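Local structure of DUF5751 domain-containing protein (Sulfolobus tokodaii, 2RBG) at residues N5-I10 against D88-Y93; K35-V40 against E66-K71; L9-N14 against K99-K104. The protein is of unknown function, a small archaeal protein of the DUF5751 family with a parallel-sheet alpha/beta fold. One frame throughout, in Å; residues are numbered along the deposited sequence.

Contact 1: N5-I10 against D88-Y93; sequences NILTLI and DGLLVY
The Tyr93 ring meets strand 6-10 with its edge: Thr8 CG2 lies 3.9 Å from CE2, and the carbonyl oxygen of Leu9 also lies near the ring plane, 3.6 Å from CD2. With CG anti to the carbonyl carbon (chi1 -53°), the ring leans back along the strand beside Thr8, while its hydroxyl bonds to Asp27. The other flat group, the carboxylate of Asp88, receives the backbone N-H of Asn5 on the syn side of OD1, 31° out of its plane, at 3.1 Å from OD1 to Asn5 N; OD2 adds a weak bond to the same nitrogen and takes a second N-H, from Lys4. Between these ends a parallel ladder runs from Leu7 to Tyr93, for example Leu9 N to Leu91 O at 2.9 Å. On the face that carries Tyr93, Leu91 CD1 packs on Ile6 CG2 at 3.6 Å and also touches Thr8 OG1, which is hydrogen-bonded to Thr36 OG1. On the opposite face Leu7 and Leu90 lie side by side, and Leu90 CD1 also reaches Leu9 CD1. Ile6 CD1 comes 3.7 Å from Gly89 CA, where a CB would collide with it. With an alanine in place of Asp88, the N-H groups of Asn5 and Lys4 would probably lose the carboxylate they share. The chemistry implies a largely apolar, buried strand pair at the middle of the sheet, closed at its N-terminal end by one carboxylate that gathers backbone N-H groups.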
loop_
_atom_site.group_PDB
_atom_site.type_symbol
_atom_site.label_atom_id
_atom_site.label_comp_id
_atom_site.label_asym_id
_atom_site.label_seq_id
_atom_site.Cartn_x
_atom_site.Cartn_y
_atom_site.Cartn_z
ATOM N N ASN A 5 4.131 21.523 -1.480
ATOM C CA ASN A 5 3.644 21.246 -2.830
ATOM C C ASN A 5 3.985 19.814 -3.210
ATOM O O ASN A 5 5.124 19.497 -3.549
ATOM C CB ASN A 5 4.253 22.233 -3.834
ATOM C CG ASN A 5 3.657 22.097 -5.226
ATOM O OD1 ASN A 5 2.478 21.781 -5.381
ATOM N ND2 ASN A 5 4.467 22.355 -6.247
ATOM N N ILE A 6 2.974 18.958 -3.150
ATOM C CA ILE A 6 3.120 17.542 -3.448
ATOM C C ILE A 6 3.122 17.223 -4.940
ATOM O O ILE A 6 2.241 17.670 -5.679
ATOM C CB ILE A 6 1.970 16.738 -2.794
ATOM C CG1 ILE A 6 1.907 17.040 -1.293
ATOM C CG2 ILE A 6 2.163 15.249 -3.043
ATOM C CD1 ILE A 6 3.154 16.644 -0.526
ATOM N N LEU A 7 4.121 16.463 -5.384
ATOM C CA LEU A 7 4.181 16.044 -6.778
ATOM C C LEU A 7 3.354 14.764 -6.839
ATOM O O LEU A 7 3.699 13.771 -6.200
ATOM C CB LEU A 7 5.613 15.723 -7.210
ATOM C CG LEU A 7 5.725 15.106 -8.612
ATOM C CD1 LEU A 7 5.253 16.107 -9.660
ATOM C CD2 LEU A 7 7.166 14.692 -8.880
ATOM N N THR A 8 2.256 14.797 -7.587
ATOM C CA THR A 8 1.394 13.628 -7.720
ATOM C C THR A 8 1.493 13.072 -9.132
ATOM O O THR A 8 1.280 13.791 -10.109
ATOM C CB THR A 8 -0.080 13.980 -7.412
ATOM O OG1 THR A 8 -0.209 14.312 -6.021
ATOM C CG2 THR A 8 -0.993 12.799 -7.721
ATOM N N LEU A 9 1.842 11.793 -9.229
ATOM C CA LEU A 9 1.967 11.127 -10.514
ATOM C C LEU A 9 0.941 10.006 -10.574
ATOM O O LEU A 9 0.815 9.223 -9.632
ATOM C CB LEU A 9 3.370 10.534 -10.676
ATOM C CG LEU A 9 4.548 11.471 -10.402
ATOM C CD1 LEU A 9 5.854 10.720 -10.635
ATOM C CD2 LEU A 9 4.460 12.690 -11.305
ATOM N N ILE A 10 0.209 9.931 -11.679
ATOM C CA ILE A 10 -0.789 8.885 -11.834
ATOM C C ILE A 10 -0.918 8.397 -13.264
ATOM O O ILE A 10 -0.907 9.181 -14.212
ATOM C CB ILE A 10 -2.188 9.348 -11.343
ATOM C CG1 ILE A 10 -3.225 8.251 -11.615
ATOM C CG2 ILE A 10 -2.587 10.650 -12.044
ATOM C CD1 ILE A 10 -4.577 8.488 -10.933
ATOM N N ASP A 88 7.979 19.095 -2.887
ATOM C CA ASP A 88 8.692 18.546 -1.734
ATOM C C ASP A 88 8.210 17.184 -1.243
ATOM O O ASP A 88 8.838 16.575 -0.375
ATOM C CB ASP A 88 8.642 19.531 -0.567
ATOM C CG ASP A 88 7.255 20.095 -0.339
ATOM O OD1 ASP A 88 6.263 19.414 -0.681
ATOM O OD2 ASP A 88 7.159 21.218 0.196
ATOM N N GLY A 89 7.088 16.721 -1.776
ATOM C CA GLY A 89 6.559 15.425 -1.384
ATOM C C GLY A 89 6.173 14.682 -2.645
ATOM O O GLY A 89 5.985 15.307 -3.688
ATOM N N LEU A 90 6.038 13.360 -2.559
ATOM C CA LEU A 90 5.695 12.564 -3.732
ATOM C C LEU A 90 4.585 11.545 -3.495
ATOM O O LEU A 90 4.596 10.829 -2.496
ATOM C CB LEU A 90 6.939 11.825 -4.228
ATOM C CG LEU A 90 6.760 10.851 -5.396
ATOM C CD1 LEU A 90 6.387 11.620 -6.655
ATOM C CD2 LEU A 90 8.049 10.072 -5.615
ATOM N N LEU A 91 3.639 11.491 -4.428
ATOM C CA LEU A 91 2.534 10.533 -4.389
ATOM C C LEU A 91 2.537 9.819 -5.735
ATOM O O LEU A 91 2.624 10.465 -6.783
ATOM C CB LEU A 91 1.195 11.243 -4.173
ATOM C CG LEU A 91 0.965 11.819 -2.772
ATOM C CD1 LEU A 91 -0.334 12.618 -2.748
ATOM C CD2 LEU A 91 0.908 10.678 -1.754
ATOM N N VAL A 92 2.449 8.493 -5.707
ATOM C CA VAL A 92 2.471 7.700 -6.935
ATOM C C VAL A 92 1.283 6.747 -7.030
ATOM O O VAL A 92 1.001 6.008 -6.087
ATOM C CB VAL A 92 3.777 6.872 -7.023
ATOM C CG1 VAL A 92 3.743 5.963 -8.240
ATOM C CG2 VAL A 92 4.981 7.807 -7.087
ATOM N N TYR A 93 0.606 6.757 -8.176
ATOM C CA TYR A 93 -0.551 5.888 -8.396
ATOM C C TYR A 93 -0.565 5.248 -9.777
ATOM O O TYR A 93 -0.255 5.896 -10.778
ATOM C CB TYR A 93 -1.852 6.677 -8.251
ATOM C CG TYR A 93 -1.970 7.453 -6.970
ATOM C CD1 TYR A 93 -2.546 6.884 -5.834
ATOM C CD2 TYR A 93 -1.490 8.758 -6.887
ATOM C CE1 TYR A 93 -2.641 7.601 -4.645
ATOM C CE2 TYR A 93 -1.578 9.477 -5.712
ATOM C CZ TYR A 93 -2.154 8.897 -4.593
ATOM O OH TYR A 93 -2.243 9.625 -3.431
#

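Contact 2: K35-V40 against E66-K71; sequences KTTINV and ELFLWK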
loop_
_atom_site.group_PDB
_atom_site.type_symbol
_atom_site.label_atom_id
_atom_site.label_comp_id
_atom_site.label_asym_id
_atom_site.label_seq_id
_atom_site.Cartn_x
_atom_site.Cartn_y
_atom_site.Cartn_z
ATOM N N LYS A 35 -1.390 22.203 -1.405
ATOM C CA LYS A 35 -1.148 22.291 -2.842
ATOM C C LYS A 35 -0.544 21.010 -3.408
ATOM O O LYS A 35 0.192 20.298 -2.728
ATOM C CB LYS A 35 -0.176 23.430 -3.151
ATOM C CG LYS A 35 -0.626 24.816 -2.740
ATOM C CD LYS A 35 0.506 25.815 -2.960
ATOM C CE LYS A 35 0.059 27.247 -2.694
ATOM N NZ LYS A 35 -0.972 27.698 -3.670
ATOM N N THR A 36 -0.850 20.732 -4.667
ATOM C CA THR A 36 -0.295 19.568 -5.336
ATOM C C THR A 36 -0.301 19.819 -6.833
ATOM O O THR A 36 -1.205 20.473 -7.360
ATOM C CB THR A 36 -1.101 18.272 -5.041
ATOM O OG1 THR A 36 -0.469 17.160 -5.690
ATOM C CG2 THR A 36 -2.535 18.392 -5.548
ATOM N N THR A 37 0.734 19.342 -7.507
ATOM C CA THR A 37 0.814 19.481 -8.953
ATOM C C THR A 37 0.635 18.053 -9.449
ATOM O O THR A 37 1.490 17.188 -9.237
ATOM C CB THR A 37 2.170 20.092 -9.395
ATOM O OG1 THR A 37 2.229 20.128 -10.826
ATOM C CG2 THR A 37 3.341 19.295 -8.846
ATOM N N ILE A 38 -0.513 17.814 -10.071
ATOM C CA ILE A 38 -0.892 16.494 -10.561
ATOM C C ILE A 38 -0.519 16.253 -12.015
ATOM O O ILE A 38 -0.887 17.027 -12.900
ATOM C CB ILE A 38 -2.408 16.292 -10.391
ATOM C CG1 ILE A 38 -2.801 16.597 -8.945
ATOM C CG2 ILE A 38 -2.801 14.871 -10.767
ATOM C CD1 ILE A 38 -4.294 16.612 -8.703
ATOM N N ASN A 39 0.200 15.161 -12.251
ATOM C CA ASN A 39 0.640 14.794 -13.592
ATOM C C ASN A 39 0.028 13.460 -13.970
ATOM O O ASN A 39 0.324 12.430 -13.362
ATOM C CB ASN A 39 2.163 14.722 -13.623
ATOM C CG ASN A 39 2.799 16.081 -13.445
ATOM O OD1 ASN A 39 2.993 16.822 -14.409
ATOM N ND2 ASN A 39 3.101 16.430 -12.203
ATOM N N VAL A 40 -0.823 13.493 -14.987
ATOM C CA VAL A 40 -1.533 12.315 -15.450
ATOM C C VAL A 40 -1.007 11.836 -16.793
ATOM O O VAL A 40 -0.989 12.588 -17.765
ATOM C CB VAL A 40 -3.036 12.621 -15.592
ATOM C CG1 VAL A 40 -3.811 11.338 -15.850
ATOM C CG2 VAL A 40 -3.541 13.330 -14.344
ATOM N N GLU A 66 -2.718 21.877 -9.760
ATOM C CA GLU A 66 -2.432 22.151 -11.157
ATOM C C GLU A 66 -2.573 20.775 -11.779
ATOM O O GLU A 66 -2.217 19.773 -11.157
ATOM C CB GLU A 66 -1.006 22.666 -11.351
ATOM C CG GLU A 66 -0.763 24.069 -10.832
ATOM C CD GLU A 66 0.586 24.615 -11.263
ATOM O OE1 GLU A 66 1.615 23.975 -10.955
ATOM O OE2 GLU A 66 0.616 25.683 -11.912
ATOM N N LEU A 67 -3.107 20.721 -12.992
ATOM C CA LEU A 67 -3.303 19.451 -13.672
ATOM C C LEU A 67 -2.609 19.448 -15.029
ATOM O O LEU A 67 -2.834 20.330 -15.857
ATOM C CB LEU A 67 -4.804 19.192 -13.847
ATOM C CG LEU A 67 -5.249 17.891 -14.515
ATOM C CD1 LEU A 67 -4.754 16.699 -13.709
ATOM C CD2 LEU A 67 -6.768 17.870 -14.614
ATOM N N PHE A 68 -1.757 18.450 -15.239
ATOM C CA PHE A 68 -1.023 18.302 -16.488
ATOM C C PHE A 68 -1.222 16.893 -17.023
ATOM O O PHE A 68 -1.043 15.914 -16.298
ATOM C CB PHE A 68 0.472 18.548 -16.261
ATOM C CG PHE A 68 0.800 19.950 -15.847
ATOM C CD1 PHE A 68 0.793 20.984 -16.777
ATOM C CD2 PHE A 68 1.096 20.243 -14.522
ATOM C CE1 PHE A 68 1.079 22.291 -16.393
ATOM C CE2 PHE A 68 1.383 21.548 -14.127
ATOM C CZ PHE A 68 1.374 22.574 -15.063
ATOM N N LEU A 69 -1.606 16.793 -18.289
ATOM C CA LEU A 69 -1.798 15.491 -18.912
ATOM C C LEU A 69 -0.671 15.255 -19.905
ATOM O O LEU A 69 -0.304 16.153 -20.666
ATOM C CB LEU A 69 -3.150 15.422 -19.629
ATOM C CG LEU A 69 -4.383 15.196 -18.749
ATOM C CD1 LEU A 69 -4.516 16.322 -17.736
ATOM C CD2 LEU A 69 -5.623 15.116 -19.626
ATOM N N TRP A 70 -0.119 14.047 -19.879
ATOM C CA TRP A 70 0.974 13.680 -20.764
ATOM C C TRP A 70 0.724 12.359 -21.463
ATOM O O TRP A 70 0.323 11.383 -20.833
ATOM C CB TRP A 70 2.279 13.534 -19.981
ATOM C CG TRP A 70 2.609 14.683 -19.104
ATOM C CD1 TRP A 70 2.475 14.749 -17.745
ATOM C CD2 TRP A 70 3.143 15.938 -19.521
ATOM N NE1 TRP A 70 2.901 15.977 -17.289
ATOM C CE2 TRP A 70 3.315 16.725 -18.360
ATOM C CE3 TRP A 70 3.495 16.476 -20.764
ATOM C CZ2 TRP A 70 3.826 18.025 -18.408
ATOM C CZ3 TRP A 70 4.004 17.771 -20.811
ATOM C CH2 TRP A 70 4.164 18.529 -19.639
ATOM N N LYS A 71 0.950 12.324 -22.770
ATOM C CA LYS A 71 0.811 11.072 -23.489
ATOM C C LYS A 71 2.099 10.362 -23.088
ATOM O O LYS A 71 3.087 11.019 -22.767
ATOM C CB LYS A 71 0.768 11.314 -24.997
ATOM C CG LYS A 71 -0.502 12.006 -25.461
ATOM C CD LYS A 71 -0.539 12.134 -26.975
ATOM C CE LYS A 71 -1.862 12.718 -27.443
ATOM N NZ LYS A 71 -2.116 14.061 -26.852
#
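Asn39 reaches across to Trp70, and its side chain can be followed outward. CB lies in the indole plane at the ring edge, 3.9 Å from Trp70 NE1. CG, anti to the carbonyl carbon (chi1 -68°), holds the amide alongside Phe68 and Trp70, its plane only 13° from that of the indole. At the tip, OD1 accepts a hydrogen bond from Trp70 NE1, the two atoms 3.0 Å apart, almost straight at 177° and on an in-plane lone pair; the same oxygen rests 3.6 Å from Phe68 CB. The bond is likely to fix how the Asn39 amide and the indole are turned; Phe78 of helix 75-82 touches both residues. Nearby, Thr37 OG1 sits at the edge of the Phe68 ring, 3.7 Å from CE2. On the other face Leu67 CD1 packs against Val40 CG2 at 3.6 Å, beneath Tyr46 and Leu49 of helix 46-52 and Phe21 of helix 17-31. Backbone bonds tie the two strands in parallel from Thr36 to Trp70, with Trp70 N to Val40 O at 2.7 Å. Two adjacent parallel strands joined through helices 46-52 and 54-59 make a beta-alpha-beta crossover, here ending on the edge strand 64-70, one of the two outermost of a Rossmann-like sheet.

Contact 3: L9-N14 against K99-K104; sequences LISVNN and KVFMSK
Selenomethionine Met102 lays its methyl group against the backbone of strand 9-11, and this is the tight part of the contact. CE stands 3.5 Å from Ser11 N and 3.6 Å from Ile10 C, and SE touches Leu9 CB at 4.0 Å. The side chain leaves the helix with CG anti to the backbone N (chi1 -180°) and then bends at both following torsions, which points the methyl at the strand backbone between Ile10 and Ser11. Val92 and Cys94 of the next strand and Phe41 on the other side add to its surroundings, so the selenium end is buried. Beside it Ser11 OG meets the edge of the Phe101 ring, near its plane, 3.6 Å from CD2; the hydroxyl also makes a weak hydrogen bond to Phe41 O, while Lys72 forms a cation-pi pair with the same ring. No hydrogen bond joins the two segments. The far side of the helix is looser: Val100 and Lys104 are exposed, and Ser103 turns back on its own helix, where its OG and N reach Lys99 O from opposite faces of the carbonyl plane, OG at 2.7 Å. With axes 8.9 Å apart and nearly antiparallel (158°), the helix, part of the connection from strand 89-94 to strand 117-121, covers the sheet near the C-terminal end of central strand 6-11, as crossover helices do in Rossmann-like alpha/beta folds.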
loop_
_atom_site.group_PDB
_atom_site.type_symbol
_atom_site.label_atom_id
_atom_site.label_comp_id
_atom_site.label_asym_id
_atom_site.label_seq_id
_atom_site.Cartn_x
_atom_site.Cartn_y
_atom_site.Cartn_z
ATOM N N LEU A 9 1.842 11.793 -9.229
ATOM C CA LEU A 9 1.967 11.127 -10.514
ATOM C C LEU A 9 0.941 10.006 -10.574
ATOM O O LEU A 9 0.815 9.223 -9.632
ATOM C CB LEU A 9 3.370 10.534 -10.676
ATOM C CG LEU A 9 4.548 11.471 -10.402
ATOM C CD1 LEU A 9 5.854 10.720 -10.635
ATOM C CD2 LEU A 9 4.460 12.690 -11.305
ATOM N N ILE A 10 0.209 9.931 -11.679
ATOM C CA ILE A 10 -0.789 8.885 -11.834
ATOM C C ILE A 10 -0.918 8.397 -13.264
ATOM O O ILE A 10 -0.907 9.181 -14.212
ATOM C CB ILE A 10 -2.188 9.348 -11.343
ATOM C CG1 ILE A 10 -3.225 8.251 -11.615
ATOM C CG2 ILE A 10 -2.587 10.650 -12.044
ATOM C CD1 ILE A 10 -4.577 8.488 -10.933
ATOM N N SER A 11 -1.019 7.082 -13.406
ATOM C CA SER A 11 -1.204 6.459 -14.703
ATOM C C SER A 11 -2.142 5.277 -14.493
ATOM O O SER A 11 -1.750 4.252 -13.940
ATOM C CB SER A 11 0.127 5.977 -15.279
ATOM O OG SER A 11 -0.065 5.470 -16.589
ATOM N N VAL A 12 -3.389 5.447 -14.914
ATOM C CA VAL A 12 -4.401 4.405 -14.783
ATOM C C VAL A 12 -5.307 4.417 -16.003
ATOM O O VAL A 12 -5.296 5.368 -16.784
ATOM C CB VAL A 12 -5.297 4.622 -13.535
ATOM C CG1 VAL A 12 -4.467 4.512 -12.267
ATOM C CG2 VAL A 12 -5.985 5.982 -13.612
ATOM N N ASN A 13 -6.087 3.352 -16.161
ATOM C CA ASN A 13 -7.032 3.258 -17.264
ATOM C C ASN A 13 -8.144 4.258 -16.954
ATOM O O ASN A 13 -8.357 4.608 -15.794
ATOM C CB ASN A 13 -7.601 1.838 -17.353
ATOM C CG ASN A 13 -6.547 0.812 -17.723
ATOM O OD1 ASN A 13 -5.926 0.897 -18.785
ATOM N ND2 ASN A 13 -6.342 -0.169 -16.849
ATOM N N ASN A 14 -8.851 4.713 -17.983
ATOM C CA ASN A 14 -9.916 5.695 -17.798
ATOM C C ASN A 14 -10.975 5.334 -16.759
ATOM O O ASN A 14 -11.475 6.207 -16.052
ATOM C CB ASN A 14 -10.619 5.980 -19.127
ATOM C CG ASN A 14 -9.666 6.465 -20.195
ATOM O OD1 ASN A 14 -8.680 7.138 -19.903
ATOM N ND2 ASN A 14 -9.966 6.140 -21.447
ATOM N N LYS A 99 1.675 -0.357 -14.411
ATOM C CA LYS A 99 2.701 -0.499 -13.382
ATOM C C LYS A 99 4.134 -0.465 -13.910
ATOM O O LYS A 99 4.999 0.177 -13.315
ATOM C CB LYS A 99 2.468 -1.786 -12.585
ATOM C CG LYS A 99 3.458 -1.995 -11.449
ATOM C CD LYS A 99 3.000 -3.100 -10.505
ATOM C CE LYS A 99 2.832 -4.424 -11.226
ATOM N NZ LYS A 99 2.292 -5.476 -10.320
ATOM N N VAL A 100 4.395 -1.158 -15.016
ATOM C CA VAL A 100 5.739 -1.163 -15.590
ATOM C C VAL A 100 6.108 0.256 -16.014
ATOM O O VAL A 100 7.211 0.733 -15.748
ATOM C CB VAL A 100 5.822 -2.092 -16.824
ATOM C CG1 VAL A 100 7.193 -1.967 -17.480
ATOM C CG2 VAL A 100 5.573 -3.533 -16.404
ATOM N N PHE A 101 5.167 0.929 -16.665
ATOM C CA PHE A 101 5.377 2.296 -17.119
ATOM C C PHE A 101 5.670 3.234 -15.950
ATOM O O PHE A 101 6.704 3.905 -15.923
ATOM C CB PHE A 101 4.143 2.791 -17.868
ATOM C CG PHE A 101 4.217 4.235 -18.270
ATOM C CD1 PHE A 101 5.162 4.668 -19.196
ATOM C CD2 PHE A 101 3.337 5.165 -17.728
ATOM C CE1 PHE A 101 5.230 6.006 -19.576
ATOM C CE2 PHE A 101 3.396 6.505 -18.099
ATOM C CZ PHE A 101 4.345 6.927 -19.027
HETATM N N MSE A 102 4.758 3.285 -14.985
HETATM C CA MSE A 102 4.936 4.162 -13.834
HETATM C C MSE A 102 6.194 3.841 -13.031
HETATM O O MSE A 102 6.880 4.748 -12.558
HETATM C CB MSE A 102 3.711 4.101 -12.918
HETATM C CG MSE A 102 3.813 4.997 -11.691
HETATM SE SE MSE A 102 4.166 6.857 -12.142
HETATM C CE MSE A 102 2.434 7.311 -12.782
ATOM N N SER A 103 6.501 2.556 -12.876
ATOM C CA SER A 103 7.687 2.159 -12.123
ATOM C C SER A 103 8.954 2.728 -12.749
ATOM O O SER A 103 9.874 3.139 -12.042
ATOM C CB SER A 103 7.790 0.631 -12.050
ATOM O OG SER A 103 6.740 0.092 -11.269
ATOM N N LYS A 104 8.998 2.758 -14.077
ATOM C CA LYS A 104 10.163 3.285 -14.779
ATOM C C LYS A 104 10.295 4.788 -14.542
ATOM O O LYS A 104 11.394 5.292 -14.308
ATOM C CB LYS A 104 10.052 3.000 -16.278
ATOM C CG LYS A 104 11.231 3.507 -17.096
ATOM C CD LYS A 104 11.156 3.027 -18.544
ATOM C CE LYS A 104 9.865 3.471 -19.223
ATOM N NZ LYS A 104 9.791 3.026 -20.646
#

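Overall arrangement
All three contacts belong to one parallel five-stranded sheet, ordered 64-70, 35-41, 6-11, 89-94, 117-121. Contact 1 joins the central strand 6-11 to 89-94, and contact 2 joins the neighbouring strand 35-41 to the edge strand 64-70; their centres lie about 9 Å apart, bridged by bonds such as Thr8 O to Asn39 N. Contact 3, with its centre about 13 Å from each of the others, shares Leu9 and Ile10 with contact 1 and adds helix 99-107, which follows strand 89-94. Both segments of contact 2 fall between those of contacts 1 and 3 in sequence. Strand 6-11 therefore binds early and late parts of the chain into a single compact domain.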